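Toxin 2A (Paenibacillus larvae, PDB 5URP) is an ADP-ribosyltransferase toxin and virulence factor that probably transfers the ADP-ribose of NAD+ onto host protein. Local coordinates at residues P79-D82 with K83-E86; T157-L160 with A161-V164. All blocks are in the same frame, centred on the assembly; numbering follows the deposited sequence.

Contact 1 of 2, residues P79-D82 with K83-E86; sequences PDMD and KKIE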
ATOM      1  N   PRO A  79      -8.551 -16.507  17.073  1.00 56.79           N
ATOM      2  CA  PRO A  79      -7.313 -16.269  17.837  1.00 55.60           C
ATOM      3  C   PRO A  79      -6.041 -16.527  17.053  1.00 51.72           C
ATOM      4  O   PRO A  79      -5.046 -15.820  17.263  1.00 50.46           O
ATOM      5  CB  PRO A  79      -7.447 -17.235  19.024  1.00 60.80           C
ATOM      6  CG  PRO A  79      -8.899 -17.507  19.134  1.00 65.19           C
ATOM      7  CD  PRO A  79      -9.412 -17.500  17.735  1.00 64.13           C
ATOM      8  N   ASP A  80      -6.035 -17.518  16.158  1.00 53.49           N
ATOM      9  CA  ASP A  80      -4.838 -17.793  15.368  1.00 53.61           C
ATOM     10  C   ASP A  80      -4.539 -16.651  14.409  1.00 43.82           C
ATOM     11  O   ASP A  80      -3.374 -16.330  14.163  1.00 45.34           O
ATOM     12  CB  ASP A  80      -4.997 -19.103  14.597  1.00 63.71           C
ATOM     13  CG  ASP A  80      -5.046 -20.323  15.510  1.00 79.45           C
ATOM     14  OD1 ASP A  80      -4.616 -20.223  16.682  1.00 83.61           O
ATOM     15  OD2 ASP A  80      -5.508 -21.390  15.048  1.00 85.82           O
ATOM     16  N   MET A  81      -5.576 -16.028  13.852  1.00 46.58           N
ATOM     17  CA  MET A  81      -5.362 -14.846  13.032  1.00 42.08           C
ATOM     18  C   MET A  81      -4.850 -13.688  13.877  1.00 41.59           C
ATOM     19  O   MET A  81      -3.925 -12.983  13.468  1.00 38.85           O
ATOM     20  CB  MET A  81      -6.650 -14.458  12.316  1.00 44.34           C
ATOM     21  CG  MET A  81      -7.076 -15.463  11.271  1.00 51.54           C
ATOM     22  SD  MET A  81      -6.089 -15.247   9.781  1.00 51.37           S
ATOM     23  CE  MET A  81      -6.917 -13.859   9.052  1.00 46.87           C
ATOM     24  N   ASP A  82      -5.428 -13.488  15.066  1.00 39.52           N
ATOM     25  CA  ASP A  82      -4.996 -12.383  15.921  1.00 39.55           C
ATOM     26  C   ASP A  82      -3.522 -12.513  16.287  1.00 42.83           C
ATOM     27  O   ASP A  82      -2.811 -11.509  16.400  1.00 37.54           O
ATOM     28  CB  ASP A  82      -5.860 -12.327  17.187  1.00 43.33           C
ATOM     29  CG  ASP A  82      -7.305 -11.980  16.890  1.00 44.49           C
ATOM     30  OD1 ASP A  82      -7.571 -11.521  15.750  1.00 43.47           O
ATOM     31  OD2 ASP A  82      -8.161 -12.171  17.774  1.00 46.69           O
ATOM     32  N   LYS A  83      -3.063 -13.745  16.512  1.00 38.64           N
ATOM     33  CA  LYS A  83      -1.657 -14.004  16.816  1.00 39.21           C
ATOM     34  C   LYS A  83      -0.747 -13.565  15.678  1.00 36.40           C
ATOM     35  O   LYS A  83       0.322 -12.989  15.909  1.00 35.84           O
ATOM     36  CB  LYS A  83      -1.489 -15.495  17.098  1.00 45.56           C
ATOM     37  CG  LYS A  83      -0.065 -16.036  17.108  1.00 61.56           C
ATOM     38  CD  LYS A  83      -0.070 -17.585  17.089  1.00 70.26           C
ATOM     39  CE  LYS A  83      -0.459 -18.169  15.707  1.00 68.23           C
ATOM     40  NZ  LYS A  83       0.571 -17.894  14.648  1.00 65.68           N
ATOM     41  N   LYS A  84      -1.139 -13.852  14.435  1.00 34.12           N
ATOM     42  CA  LYS A  84      -0.355 -13.394  13.292  1.00 32.07           C
ATOM     43  C   LYS A  84      -0.307 -11.878  13.222  1.00 29.88           C
ATOM     44  O   LYS A  84       0.738 -11.284  12.932  1.00 28.95           O
ATOM     45  CB  LYS A  84      -0.953 -13.938  11.997  1.00 29.87           C
ATOM     46  CG  LYS A  84      -1.056 -15.422  11.909  1.00 34.84           C
ATOM     47  CD  LYS A  84      -1.415 -15.787  10.466  1.00 35.18           C
ATOM     48  CE  LYS A  84      -1.258 -17.266  10.204  1.00 43.36           C
ATOM     49  NZ  LYS A  84      -2.568 -17.933  10.378  1.00 52.58           N
ATOM     50  N   ILE A  85      -1.449 -11.238  13.455  1.00 29.90           N
ATOM     51  CA  ILE A  85      -1.548  -9.788  13.353  1.00 28.71           C
ATOM     52  C   ILE A  85      -0.741  -9.112  14.463  1.00 28.69           C
ATOM     53  O   ILE A  85      -0.107  -8.077  14.235  1.00 27.72           O
ATOM     54  CB  ILE A  85      -3.036  -9.400  13.372  1.00 28.27           C
ATOM     55  CG1 ILE A  85      -3.686  -9.865  12.052  1.00 28.84           C
ATOM     56  CG2 ILE A  85      -3.241  -7.903  13.612  1.00 27.47           C
ATOM     57  CD1 ILE A  85      -5.176  -9.999  12.167  1.00 32.65           C
ATOM     58  N   GLU A  86      -0.720  -9.705  15.660  1.00 31.22           N
ATOM     59  CA  GLU A  86       0.111  -9.181  16.746  1.00 31.62           C
ATOM     60  C   GLU A  86       1.589  -9.191  16.361  1.00 31.56           C
ATOM     61  O   GLU A  86       2.318  -8.227  16.627  1.00 30.39           O
ATOM     62  CB  GLU A  86      -0.140  -9.995  18.027  1.00 44.93           C
ATOM     63  CG  GLU A  86       0.748  -9.654  19.199  1.00 64.39           C
ATOM     64  CD  GLU A  86       0.473 -10.537  20.412  1.00 82.23           C
ATOM     65  OE1 GLU A  86      -0.373 -11.455  20.316  1.00 82.43           O
ATOM     66  OE2 GLU A  86       1.112 -10.308  21.461  1.00 95.35           O
TER
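The CG1-CD1 branch of Ile85 lies against the backbone carbonyl of Met81, one helical turn earlier, and this is the closely fitted part of the contact. CG1 and CD1 are 3.4 and 3.5 Å from Met81 O, the same oxygen that accepts Ile85 N at 3.0 Å. CG1 stands anti to the carbonyl carbon (chi1 -70°), which turns that branch back along the helix toward the first turn. Tyr69 touches both Met81 and Ile85, and Leu70 of the same helix 64-72 also meets Ile85. Asp82 directs its carboxylate off the helix, where OD1 bonds Tyr69 OH and OD2 bonds Gly76 N, while its backbone O accepts Glu86 N at 2.9 Å. The side carrying the exposed Asp80 and Lys83 is looser. The bond from Lys84 N to Asp80 O is weak, at 3.3 Å, and Lys84 CG touches that oxygen by carbon. Lys83 NZ stays 6.0 Å from Asp80 OD1, too far for a salt bridge; both lysines also touch Gln55 of helix 50-61. With Lys83 N on Pro79 O at 3.0 Å, the successive i to i+4 bonds mark the opening turns of alpha-helix 79-92, one side facing helix 64-72 and another turned toward solvent, in the ADP-ribosyltransferase domain.

Contact 2 of 2, residues T157-L160 with A161-V164; sequences TLFL and ARPV
The short 3-10 turn that sets Leu158 and Phe159 against Arg162 starts at Thr157, whose O accepts Leu160 N at 3.0 Å, an i to i+3 bond. Leu158 follows, with CG lodged between the backbone N and the carbonyl carbon (chi1 74°), a crowded position. From there CD1 comes within 3.8 Å of Arg162 NH1, while CD2 lies over one face of the Phe159 ring, offset toward its rim. Leu158 is poorly ordered, so these touches are approximate. Phe159 meets the arginine by its ring edge: CE1 is 3.6 Å from Arg162 NH2, which lies near the ring plane, so the pair is not a stacked cation-pi arrangement. Ring and guanidinium planes are oblique, 50° apart. The arginine is described here in one of two conformers; in this one NH2 bonds Gly106 O, linking the turn to strand 101-107. Phe159 O accepts Arg162 N at 3.1 Å, with the donor well above the carbonyl plane. It also takes a 2.6 Å bond from a water that donates to Val164 O at 3.0 Å, and a weak one from Arg214 NH1. A glycerol, probably from the crystallisation liquor, lies about 4 Å from the Phe159 side chain. Leu160 then turns the chain, its side chain touching Arg214. Backbone angles near the ideal values at Leu160 and Ala161, with the Phe159 to Arg162 bond, define a type I beta-turn, which leads into strand 164-170 of the central mixed sheet of the ADP-ribosyltransferase fold.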
ATOM      1  N   THR A 157       5.022  -2.416 -13.440  1.00 24.41           N
ATOM      2  CA  THR A 157       4.164  -2.715 -14.582  1.00 24.74           C
ATOM      3  C   THR A 157       2.864  -3.387 -14.158  1.00 23.25           C
ATOM      4  O   THR A 157       1.853  -3.258 -14.852  1.00 25.48           O
ATOM      5  CB  THR A 157       4.914  -3.597 -15.591  1.00 24.87           C
ATOM      6  OG1 THR A 157       5.350  -4.809 -14.961  1.00 25.72           O
ATOM      7  CG2 THR A 157       6.130  -2.891 -16.133  1.00 27.05           C
ATOM      8  N   LEU A 158       2.864  -4.118 -13.045  1.00 23.70           N
ATOM      9  CA  LEU A 158       1.638  -4.771 -12.590  1.00 39.54           C
ATOM     10  C   LEU A 158       0.511  -3.759 -12.365  1.00 31.82           C
ATOM     11  O   LEU A 158      -0.674  -4.103 -12.479  1.00 26.47           O
ATOM     12  CB  LEU A 158       1.914  -5.582 -11.312  1.00 66.98           C
ATOM     13  CG  LEU A 158       2.129  -4.877  -9.963  1.00 96.20           C
ATOM     14  CD1 LEU A 158       2.058  -5.876  -8.814  1.00101.57           C
ATOM     15  CD2 LEU A 158       3.449  -4.120  -9.901  1.00116.86           C
ATOM     16  N   PHE A 159       0.847  -2.501 -12.084  1.00 23.65           N
ATOM     17  CA  PHE A 159      -0.183  -1.516 -11.815  1.00 24.33           C
ATOM     18  C   PHE A 159      -0.864  -1.002 -13.074  1.00 23.71           C
ATOM     19  O   PHE A 159      -1.932  -0.377 -12.965  1.00 26.13           O
ATOM     20  CB  PHE A 159       0.422  -0.334 -11.026  1.00 23.78           C
ATOM     21  CG  PHE A 159       1.024  -0.728  -9.672  1.00 23.58           C
ATOM     22  CD1 PHE A 159       0.604  -1.870  -9.003  1.00 23.81           C
ATOM     23  CD2 PHE A 159       2.015   0.056  -9.075  1.00 21.64           C
ATOM     24  CE1 PHE A 159       1.138  -2.231  -7.802  1.00 25.50           C
ATOM     25  CE2 PHE A 159       2.550  -0.312  -7.865  1.00 22.82           C
ATOM     26  CZ  PHE A 159       2.103  -1.442  -7.217  1.00 23.86           C
ATOM     27  N   LEU A 160      -0.281  -1.237 -14.260  1.00 26.29           N
ATOM     28  CA  LEU A 160      -0.884  -0.776 -15.506  1.00 27.27           C
ATOM     29  C   LEU A 160      -2.258  -1.393 -15.723  1.00 30.25           C
ATOM     30  O   LEU A 160      -3.128  -0.762 -16.323  1.00 35.93           O
ATOM     31  CB  LEU A 160       0.026  -1.113 -16.689  1.00 28.92           C
ATOM     32  CG  LEU A 160       1.345  -0.352 -16.683  1.00 30.92           C
ATOM     33  CD1 LEU A 160       2.315  -1.018 -17.651  1.00 32.20           C
ATOM     34  CD2 LEU A 160       1.084   1.090 -17.071  1.00 32.52           C
ATOM     35  N   ALA A 161      -2.478  -2.597 -15.230  1.00 26.86           N
ATOM     36  CA  ALA A 161      -3.735  -3.299 -15.444  1.00 33.25           C
ATOM     37  C   ALA A 161      -4.756  -3.036 -14.351  1.00 33.62           C
ATOM     38  O   ALA A 161      -5.819  -3.660 -14.360  1.00 35.29           O
ATOM     39  CB  ALA A 161      -3.478  -4.798 -15.549  1.00 37.12           C
ATOM     40  N   ARG A 162      -4.457  -2.143 -13.399  1.00 28.02           N
ATOM     41  CA  ARG A 162      -5.392  -1.868 -12.332  0.52 27.92           C
ATOM     42  C   ARG A 162      -6.065  -0.511 -12.544  1.00 28.11           C
ATOM     43  O   ARG A 162      -5.459   0.409 -13.096  1.00 29.80           O
ATOM     44  CB  ARG A 162      -4.653  -1.922 -10.990  0.52 27.48           C
ATOM     45  CG  ARG A 162      -4.148  -3.337 -10.745  0.52 33.42           C
ATOM     46  CD  ARG A 162      -3.523  -3.551  -9.393  0.52 40.06           C
ATOM     47  NE  ARG A 162      -2.957  -4.899  -9.317  0.52 42.01           N
ATOM     48  CZ  ARG A 162      -2.101  -5.305  -8.388  0.52 35.13           C
ATOM     49  NH1 ARG A 162      -1.636  -6.546  -8.404  0.52 40.43           N
ATOM     50  NH2 ARG A 162      -1.714  -4.479  -7.438  0.52 29.52           N
ATOM     51  N   PRO A 163      -7.328  -0.347 -12.137  1.00 25.50           N
ATOM     52  CA  PRO A 163      -8.040   0.897 -12.492  1.00 24.51           C
ATOM     53  C   PRO A 163      -7.700   2.103 -11.643  1.00 23.97           C
ATOM     54  O   PRO A 163      -7.984   3.224 -12.085  1.00 26.06           O
ATOM     55  CB  PRO A 163      -9.519   0.530 -12.318  1.00 28.24           C
ATOM     56  CG  PRO A 163      -9.548  -0.628 -11.445  1.00 28.74           C
ATOM     57  CD  PRO A 163      -8.248  -1.373 -11.622  1.00 27.62           C
ATOM     58  N   VAL A 164      -7.141   1.903 -10.456  1.00 22.49           N
ATOM     59  CA  VAL A 164      -6.749   2.987  -9.560  1.00 23.30           C
ATOM     60  C   VAL A 164      -5.256   2.876  -9.265  1.00 22.60           C
ATOM     61  O   VAL A 164      -4.757   1.791  -8.936  1.00 22.64           O
ATOM     62  CB  VAL A 164      -7.547   2.963  -8.246  1.00 22.55           C
ATOM     63  CG1 VAL A 164      -7.055   4.070  -7.332  1.00 23.35           C
ATOM     64  CG2 VAL A 164      -9.055   3.061  -8.521  1.00 25.11           C
TER
HETATM   65  O   HOH W   1      -2.657   1.286 -11.054  1.00 39.61           O

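Overall arrangement
Contacts 1 and 2 are both local and both near the surface, each with a single buried residue among those that touch, Ile85 in one and Phe159 in the other. They share no element: 79-86 belongs to helix 79-92, whereas 157-164 is a connection running into strand 164-170. Their centres are about 31 Å apart, on opposite sides of the chain's centre, and their nearest atoms stay about 20 Å apart. The chemistry follows the setting. Contact 1 repeats i to i+4 backbone bonds and sets Met81 and Ile85 against helix 64-72. Contact 2 uses i to i+3 bonds, a bridging water and an arginine bonded to strand 101-107 of the central sheet.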